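Local coordinates for protein dermonecrotic toxin (Pasteurella multocida, PDB 2EBF) that acts as a dermonecrotic, osteolytic and mitogenic toxin, whose C-terminal region, the part of the protein in this structure, carries a thiol protease-like catalytic triad, at residues S683-Q686 against L692-T695; Q604-I609 against A669-A674; N616-M621 against P631-R636. All blocks are in the same frame, centred on the assembly; numbering follows the deposited sequence.

Interaction 1 of 3, residues S683-Q686 against L692-T695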
loop_
_atom_site.group_PDB
_atom_site.type_symbol
_atom_site.label_atom_id
_atom_site.label_comp_id
_atom_site.label_asym_id
_atom_site.label_seq_id
_atom_site.Cartn_x
_atom_site.Cartn_y
_atom_site.Cartn_z
ATOM N N SER A 683 -35.042 15.716 -22.861
ATOM C CA SER A 683 -34.800 15.083 -24.157
ATOM C C SER A 683 -34.390 13.614 -24.087
ATOM O O SER A 683 -33.881 13.072 -25.059
ATOM C CB SER A 683 -33.788 15.904 -24.960
ATOM O OG SER A 683 -32.512 15.826 -24.367
ATOM N N HIS A 684 -34.641 12.965 -22.953
ATOM C CA HIS A 684 -34.237 11.568 -22.757
ATOM C C HIS A 684 -35.055 10.558 -23.580
ATOM O O HIS A 684 -34.636 9.408 -23.754
ATOM C CB HIS A 684 -34.294 11.205 -21.270
ATOM C CG HIS A 684 -35.646 10.754 -20.814
ATOM N ND1 HIS A 684 -36.730 11.603 -20.746
ATOM C CD2 HIS A 684 -36.089 9.544 -20.406
ATOM C CE1 HIS A 684 -37.785 10.932 -20.312
ATOM N NE2 HIS A 684 -37.421 9.682 -20.098
ATOM N N LEU A 685 -36.219 10.978 -24.077
ATOM C CA LEU A 685 -37.065 10.081 -24.884
ATOM C C LEU A 685 -36.514 9.860 -26.294
ATOM O O LEU A 685 -37.064 9.066 -27.062
ATOM C CB LEU A 685 -38.531 10.550 -24.921
ATOM C CG LEU A 685 -39.353 10.414 -23.630
ATOM C CD1 LEU A 685 -40.815 10.722 -23.915
ATOM C CD2 LEU A 685 -39.213 9.030 -22.975
ATOM N N GLN A 686 -35.421 10.546 -26.633
ATOM C CA GLN A 686 -34.718 10.227 -27.874
ATOM C C GLN A 686 -34.078 8.832 -27.794
ATOM O O GLN A 686 -33.704 8.248 -28.813
ATOM C CB GLN A 686 -33.745 11.349 -28.308
ATOM C CG GLN A 686 -32.477 11.513 -27.519
ATOM C CD GLN A 686 -31.777 12.860 -27.783
ATOM O OE1 GLN A 686 -31.667 13.702 -26.882
ATOM N NE2 GLN A 686 -31.311 13.065 -29.015
ATOM N N LEU A 692 -44.888 4.078 -21.667
ATOM C CA LEU A 692 -45.642 5.144 -21.015
ATOM C C LEU A 692 -44.767 6.055 -20.142
ATOM O O LEU A 692 -45.251 6.668 -19.188
ATOM C CB LEU A 692 -46.823 4.555 -20.230
ATOM C CG LEU A 692 -46.596 3.431 -19.211
ATOM C CD1 LEU A 692 -46.621 3.984 -17.790
ATOM C CD2 LEU A 692 -47.673 2.354 -19.378
ATOM N N ASP A 693 -43.487 6.158 -20.492
ATOM C CA ASP A 693 -42.533 6.910 -19.676
ATOM C C ASP A 693 -42.809 8.409 -19.707
ATOM O O ASP A 693 -43.306 8.941 -20.702
ATOM C CB ASP A 693 -41.088 6.626 -20.105
ATOM C CG ASP A 693 -40.091 6.835 -18.975
ATOM O OD1 ASP A 693 -40.512 7.194 -17.858
ATOM O OD2 ASP A 693 -38.878 6.638 -19.198
ATOM N N THR A 694 -42.493 9.066 -18.592
ATOM C CA THR A 694 -42.538 10.523 -18.455
ATOM C C THR A 694 -41.656 11.193 -19.525
ATOM O O THR A 694 -40.663 10.611 -19.954
ATOM C CB THR A 694 -42.071 10.935 -17.029
ATOM O OG1 THR A 694 -42.303 12.330 -16.821
ATOM C CG2 THR A 694 -40.575 10.643 -16.807
ATOM N N THR A 695 -42.025 12.401 -19.951
ATOM C CA THR A 695 -41.258 13.152 -20.955
ATOM C C THR A 695 -40.022 13.848 -20.379
ATOM O O THR A 695 -39.070 14.112 -21.103
ATOM C CB THR A 695 -42.114 14.232 -21.642
ATOM O OG1 THR A 695 -42.769 15.017 -20.641
ATOM C CG2 THR A 695 -43.160 13.596 -22.558
HETATM O O HOH W 1 -37.861 13.560 -23.621
#
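Within the long loop that joins strand 676-681 to strand 697-700, an outermost strand of the antiparallel sheet in the C3 domain, H684 and L685 meet D693, T694 and T695. H684 CG sits between the backbone N and the carbonyl carbon (chi1 86°), which turns the imidazole edge-on to 692-695, and oxygens from all three residues lie near the ring plane. H684 NE2 gives a weak hydrogen bond to D693 OD2, 3.5 Å long with an N-H...O angle of 161°, and the ring stands at 90° to the carboxylate. The carbon between the two ring nitrogens, H684 CE1, faces T694 O at a short 2.9 Å. The two methyls of L685 meet different residues of 692-695. L685 CD2 sits 3.7 Å from T694 O, while L685 CD1 is 3.9 Å from both T695 CA and T695 CG2. Between the backbones a water bridges the gap, accepting from L685 N at 3.1 Å and lying 2.8 Å from T695 O, to which it can donate. Next to H684, S683 touches C626 and H666, so the loop also borders the phosphonate pocket to which C626 belongs. The buried imidazole is therefore met at its edge by oxygens of three residues but gripped by a single weak bond to D693, whose OD2 is shared with a stronger salt bridge to R586 of helix 583-591.

Interaction 2 of 3, residues Q604-I609 against A669-A674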
loop_
_atom_site.group_PDB
_atom_site.type_symbol
_atom_site.label_atom_id
_atom_site.label_comp_id
_atom_site.label_asym_id
_atom_site.label_seq_id
_atom_site.Cartn_x
_atom_site.Cartn_y
_atom_site.Cartn_z
ATOM N N GLN A 604 -42.067 17.912 -4.244
ATOM C CA GLN A 604 -42.846 19.079 -4.643
ATOM C C GLN A 604 -42.179 19.849 -5.792
ATOM O O GLN A 604 -42.845 20.267 -6.735
ATOM C CB GLN A 604 -43.007 20.002 -3.447
ATOM C CG GLN A 604 -44.042 21.071 -3.615
ATOM C CD GLN A 604 -44.726 21.358 -2.307
ATOM O OE1 GLN A 604 -44.192 22.075 -1.452
ATOM N NE2 GLN A 604 -45.905 20.770 -2.121
ATOM N N LYS A 605 -40.866 20.036 -5.689
ATOM C CA LYS A 605 -40.088 20.711 -6.738
ATOM C C LYS A 605 -40.080 19.907 -8.032
ATOM O O LYS A 605 -40.199 20.463 -9.128
ATOM C CB LYS A 605 -38.657 20.957 -6.272
ATOM C CG LYS A 605 -38.542 22.075 -5.237
ATOM C CD LYS A 605 -37.084 22.377 -4.900
ATOM C CE LYS A 605 -36.979 23.228 -3.638
ATOM N NZ LYS A 605 -37.658 24.560 -3.758
ATOM N N ILE A 606 -39.951 18.594 -7.886
ATOM C CA ILE A 606 -39.954 17.674 -9.012
ATOM C C ILE A 606 -41.317 17.705 -9.708
ATOM O O ILE A 606 -41.386 17.778 -10.934
ATOM C CB ILE A 606 -39.506 16.259 -8.551
ATOM C CG1 ILE A 606 -38.003 16.276 -8.227
ATOM C CG2 ILE A 606 -39.844 15.193 -9.586
ATOM C CD1 ILE A 606 -37.518 15.029 -7.496
ATOM N N ASP A 607 -42.395 17.689 -8.920
ATOM C CA ASP A 607 -43.755 17.835 -9.450
ATOM C C ASP A 607 -43.920 19.142 -10.231
ATOM O O ASP A 607 -44.449 19.140 -11.345
ATOM C CB ASP A 607 -44.790 17.759 -8.321
ATOM C CG ASP A 607 -46.227 17.873 -8.827
ATOM O OD1 ASP A 607 -46.772 16.869 -9.340
ATOM O OD2 ASP A 607 -46.819 18.964 -8.702
ATOM N N ALA A 608 -43.461 20.243 -9.636
ATOM C CA ALA A 608 -43.494 21.570 -10.262
ATOM C C ALA A 608 -42.838 21.584 -11.649
ATOM O O ALA A 608 -43.433 22.062 -12.621
ATOM C CB ALA A 608 -42.826 22.587 -9.357
ATOM N N ILE A 609 -41.623 21.055 -11.729
ATOM C CA ILE A 609 -40.876 21.000 -12.986
ATOM C C ILE A 609 -41.620 20.161 -14.023
ATOM O O ILE A 609 -41.795 20.585 -15.163
ATOM C CB ILE A 609 -39.458 20.438 -12.772
ATOM C CG1 ILE A 609 -38.650 21.377 -11.871
ATOM C CG2 ILE A 609 -38.744 20.270 -14.114
ATOM C CD1 ILE A 609 -37.498 20.716 -11.151
ATOM N N ALA A 669 -29.275 19.706 -18.240
ATOM C CA ALA A 669 -29.271 20.705 -17.181
ATOM C C ALA A 669 -29.627 20.038 -15.857
ATOM O O ALA A 669 -30.063 18.880 -15.825
ATOM C CB ALA A 669 -30.273 21.801 -17.496
ATOM N N SER A 670 -29.447 20.768 -14.762
ATOM C CA SER A 670 -29.800 20.257 -13.450
ATOM C C SER A 670 -30.205 21.415 -12.545
ATOM O O SER A 670 -29.938 22.588 -12.851
ATOM C CB SER A 670 -28.616 19.492 -12.840
ATOM O OG SER A 670 -27.511 20.355 -12.648
ATOM N N PHE A 671 -30.882 21.089 -11.452
ATOM C CA PHE A 671 -31.078 22.062 -10.385
ATOM C C PHE A 671 -30.366 21.532 -9.150
ATOM O O PHE A 671 -30.081 20.335 -9.053
ATOM C CB PHE A 671 -32.573 22.363 -10.127
ATOM C CG PHE A 671 -33.327 21.236 -9.474
ATOM C CD1 PHE A 671 -33.446 21.170 -8.091
ATOM C CD2 PHE A 671 -33.941 20.252 -10.241
ATOM C CE1 PHE A 671 -34.131 20.133 -7.483
ATOM C CE2 PHE A 671 -34.637 19.203 -9.637
ATOM C CZ PHE A 671 -34.739 19.146 -8.260
ATOM N N LYS A 672 -30.071 22.431 -8.217
ATOM C CA LYS A 672 -29.327 22.074 -7.030
ATOM C C LYS A 672 -30.250 22.160 -5.825
ATOM O O LYS A 672 -30.936 23.163 -5.619
ATOM C CB LYS A 672 -28.103 22.981 -6.868
ATOM C CG LYS A 672 -27.058 22.414 -5.936
ATOM C CD LYS A 672 -25.663 22.765 -6.393
ATOM C CE LYS A 672 -24.630 22.247 -5.403
ATOM N NZ LYS A 672 -23.312 22.919 -5.634
ATOM N N PHE A 673 -30.291 21.080 -5.057
ATOM C CA PHE A 673 -31.105 21.044 -3.855
ATOM C C PHE A 673 -30.420 20.175 -2.809
ATOM O O PHE A 673 -29.978 19.065 -3.108
ATOM C CB PHE A 673 -32.515 20.518 -4.158
ATOM C CG PHE A 673 -33.391 20.380 -2.935
ATOM C CD1 PHE A 673 -33.602 19.137 -2.348
ATOM C CD2 PHE A 673 -33.997 21.501 -2.365
ATOM C CE1 PHE A 673 -34.409 19.007 -1.208
ATOM C CE2 PHE A 673 -34.805 21.381 -1.227
ATOM C CZ PHE A 673 -35.012 20.132 -0.650
ATOM N N ALA A 674 -30.335 20.706 -1.587
ATOM C CA ALA A 674 -29.736 20.015 -0.445
ATOM C C ALA A 674 -28.344 19.475 -0.752
ATOM O O ALA A 674 -28.042 18.323 -0.454
ATOM C CB ALA A 674 -30.649 18.888 0.033
#
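I609 drives its CD1 methyl obliquely against the ring of F671, with I609 CD1 reaching F671 CE2 at 3.6 Å and F671 CD2 at 3.7 Å. One helical turn earlier, I606 meets the same ring differently: I606 CG1 lies near the ring plane, at the edge, 4.3 Å from F671 CZ. The phenyl is thus touched from two directions by one helix. Against the F673 ring runs the aliphatic part of K605, crossing that side chain at about a right angle. K605 CE is equally close, 3.7 Å, to CD2 and CE2 of F673, and K605 CD follows at 4.1 Å from F673 CD2. These pairs form part of the packing between helix 596-610 and a face of the antiparallel sheet of the C3 domain, to which strand 660-673 belongs; L598 and L602 of the same helix also touch F673. The local axes of helix and strand approach to 11.6 Å and run roughly antiparallel, at 155°. Being two residues apart on the strand, F671 and F673 both point toward the helix. On the neighbouring strand 676-681, F678 meets the F671 ring with planes about 15° apart, and V680 touches both I609 and F671, as does L637 of helix 629-639. Beyond CE the lysine chain bends (chi4 -61°), and its NZ forms a long, weak ion pair with E601.

Interaction 3 of 3, residues N616-M621 against P631-R636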
loop_
_atom_site.group_PDB
_atom_site.type_symbol
_atom_site.label_atom_id
_atom_site.label_comp_id
_atom_site.label_asym_id
_atom_site.label_seq_id
_atom_site.Cartn_x
_atom_site.Cartn_y
_atom_site.Cartn_z
ATOM N N ASN A 616 -42.487 21.693 -20.458
ATOM C CA ASN A 616 -43.061 20.713 -21.356
ATOM C C ASN A 616 -42.974 21.118 -22.815
ATOM O O ASN A 616 -42.819 20.263 -23.681
ATOM C CB ASN A 616 -44.475 20.352 -20.929
ATOM C CG ASN A 616 -44.477 19.388 -19.767
ATOM O OD1 ASN A 616 -44.483 18.171 -19.965
ATOM N ND2 ASN A 616 -44.405 19.917 -18.547
ATOM N N SER A 617 -43.045 22.420 -23.083
ATOM C CA SER A 617 -42.828 22.944 -24.436
ATOM C C SER A 617 -41.437 22.607 -24.960
ATOM O O SER A 617 -41.231 22.514 -26.167
ATOM C CB SER A 617 -43.001 24.458 -24.468
ATOM O OG SER A 617 -44.365 24.813 -24.324
ATOM N N LEU A 618 -40.490 22.424 -24.044
ATOM C CA LEU A 618 -39.087 22.193 -24.390
ATOM C C LEU A 618 -38.784 20.742 -24.725
ATOM O O LEU A 618 -37.719 20.431 -25.275
ATOM C CB LEU A 618 -38.187 22.637 -23.235
ATOM C CG LEU A 618 -38.172 24.136 -22.948
ATOM C CD1 LEU A 618 -37.299 24.421 -21.757
ATOM C CD2 LEU A 618 -37.713 24.924 -24.178
ATOM N N VAL A 619 -39.716 19.857 -24.379
ATOM C CA VAL A 619 -39.526 18.422 -24.542
ATOM C C VAL A 619 -39.176 18.053 -25.990
ATOM O O VAL A 619 -39.858 18.457 -26.924
ATOM C CB VAL A 619 -40.762 17.645 -24.051
ATOM C CG1 VAL A 619 -40.713 16.201 -24.503
ATOM C CG2 VAL A 619 -40.855 17.740 -22.535
ATOM N N CYS A 620 -38.094 17.296 -26.146
ATOM C CA CYS A 620 -37.617 16.859 -27.449
ATOM C C CYS A 620 -37.433 15.342 -27.423
ATOM O O CYS A 620 -36.968 14.793 -26.429
ATOM C CB CYS A 620 -36.291 17.561 -27.743
ATOM S SG CYS A 620 -35.583 17.212 -29.347
ATOM N N MET A 621 -37.799 14.653 -28.503
ATOM C CA MET A 621 -37.632 13.195 -28.521
ATOM C C MET A 621 -37.146 12.593 -29.842
ATOM O O MET A 621 -37.083 11.368 -29.984
ATOM C CB MET A 621 -38.883 12.477 -27.995
ATOM C CG MET A 621 -40.173 12.744 -28.730
ATOM S SD MET A 621 -41.562 12.686 -27.565
ATOM C CE MET A 621 -41.919 14.430 -27.390
ATOM N N PRO A 631 -29.550 24.328 -22.366
ATOM C CA PRO A 631 -29.558 25.715 -21.879
ATOM C C PRO A 631 -30.978 26.300 -21.688
ATOM O O PRO A 631 -31.183 27.122 -20.799
ATOM C CB PRO A 631 -28.788 26.478 -22.973
ATOM C CG PRO A 631 -27.986 25.420 -23.694
ATOM C CD PRO A 631 -28.896 24.222 -23.682
ATOM N N LYS A 632 -31.934 25.867 -22.504
ATOM C CA LYS A 632 -33.317 26.333 -22.394
ATOM C C LYS A 632 -33.938 25.811 -21.093
ATOM O O LYS A 632 -34.674 26.526 -20.404
ATOM C CB LYS A 632 -34.138 25.885 -23.601
ATOM C CG LYS A 632 -33.622 26.375 -24.947
ATOM C CD LYS A 632 -34.403 25.751 -26.104
ATOM C CE LYS A 632 -33.722 25.983 -27.462
ATOM N NZ LYS A 632 -33.254 27.387 -27.665
ATOM N N VAL A 633 -33.638 24.561 -20.758
ATOM C CA VAL A 633 -34.069 24.001 -19.479
ATOM C C VAL A 633 -33.464 24.774 -18.306
ATOM O O VAL A 633 -34.182 25.158 -17.381
ATOM C CB VAL A 633 -33.741 22.486 -19.397
ATOM C CG1 VAL A 633 -33.982 21.938 -18.001
ATOM C CG2 VAL A 633 -34.571 21.740 -20.431
ATOM N N ALA A 634 -32.152 25.025 -18.347
ATOM C CA ALA A 634 -31.510 25.783 -17.266
ATOM C C ALA A 634 -32.126 27.181 -17.101
ATOM O O ALA A 634 -32.304 27.658 -15.981
ATOM C CB ALA A 634 -29.993 25.864 -17.475
ATOM N N ALA A 635 -32.469 27.817 -18.210
ATOM C CA ALA A 635 -33.072 29.157 -18.195
ATOM C C ALA A 635 -34.460 29.131 -17.535
ATOM O O ALA A 635 -34.792 30.003 -16.720
ATOM C CB ALA A 635 -33.155 29.708 -19.614
ATOM N N ARG A 636 -35.259 28.121 -17.866
ATOM C CA ARG A 636 -36.582 27.980 -17.238
ATOM C C ARG A 636 -36.465 27.658 -15.746
ATOM O O ARG A 636 -37.184 28.230 -14.931
ATOM C CB ARG A 636 -37.449 26.948 -17.979
ATOM C CG ARG A 636 -38.895 26.820 -17.467
ATOM C CD ARG A 636 -39.619 28.172 -17.328
ATOM N NE ARG A 636 -40.893 28.037 -16.627
ATOM C CZ ARG A 636 -41.528 29.029 -16.008
ATOM N NH1 ARG A 636 -41.020 30.255 -15.990
ATOM N NH2 ARG A 636 -42.677 28.788 -15.394
#
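L618 packs against K632 and V633 just past M615 and S617, near the C-terminal end of helix 613-617, so that the contact ties together two helices of the C3 domain joined by a loop. The loop to helix 629-639 contains the C620-C626 disulfide and the residues G624 to S628 that bind a phosphonate. From its CA, L618 sends CB toward helix 629-639. CG then lies beside the backbone N (chi1 -67°) and serves as the fork from which both methyls reach the helix. L618 CD1, opposite CA about the CB-CG bond (chi2 177°), continues the extended line and arrives at the peptide between K632 and V633: L618 CD1 is 3.6 Å from K632 O and 3.8 Å from V633 N. On the other branch, L618 CD2 crosses the root of the lysine chain obliquely, 3.7 Å from K632 CB and 3.9 Å from K632 CD. Beyond these carbons K632 leads away from L618, and its side chain comes to about 8 Å from the bound phosphonate. The contact is wholly one of van der Waals packing. At the base of the leucine the turn is kept by V619 N bonding to N616 O at 3.2 Å. V633 is buried, touching M615 and, on strand 660-673, A669. It offers L618 one branch of its fork, with V633 CG2 lying 4.0 Å from L618 CD1.

All three contacts belong to the C3 domain, more than 40 Å from the centre of the chain. Along the sequence interaction 3 is nested in the loop closed by interaction 2, and interaction 1 follows both. The centre of interaction 3 lies about 13 Å from that of interaction 1 and about 14 Å from that of interaction 2. Interactions 1 and 2, centres about 17 Å apart, do not touch. Helix 596-610 packs on the antiparallel sheet through interaction 2, and helix 629-639 does so where V633 and A634 touch A669. Through M621 against L685, interactions 1 and 3 set loop 683-695 and the C620-C626 disulfide loop side by side at the phosphonate pocket.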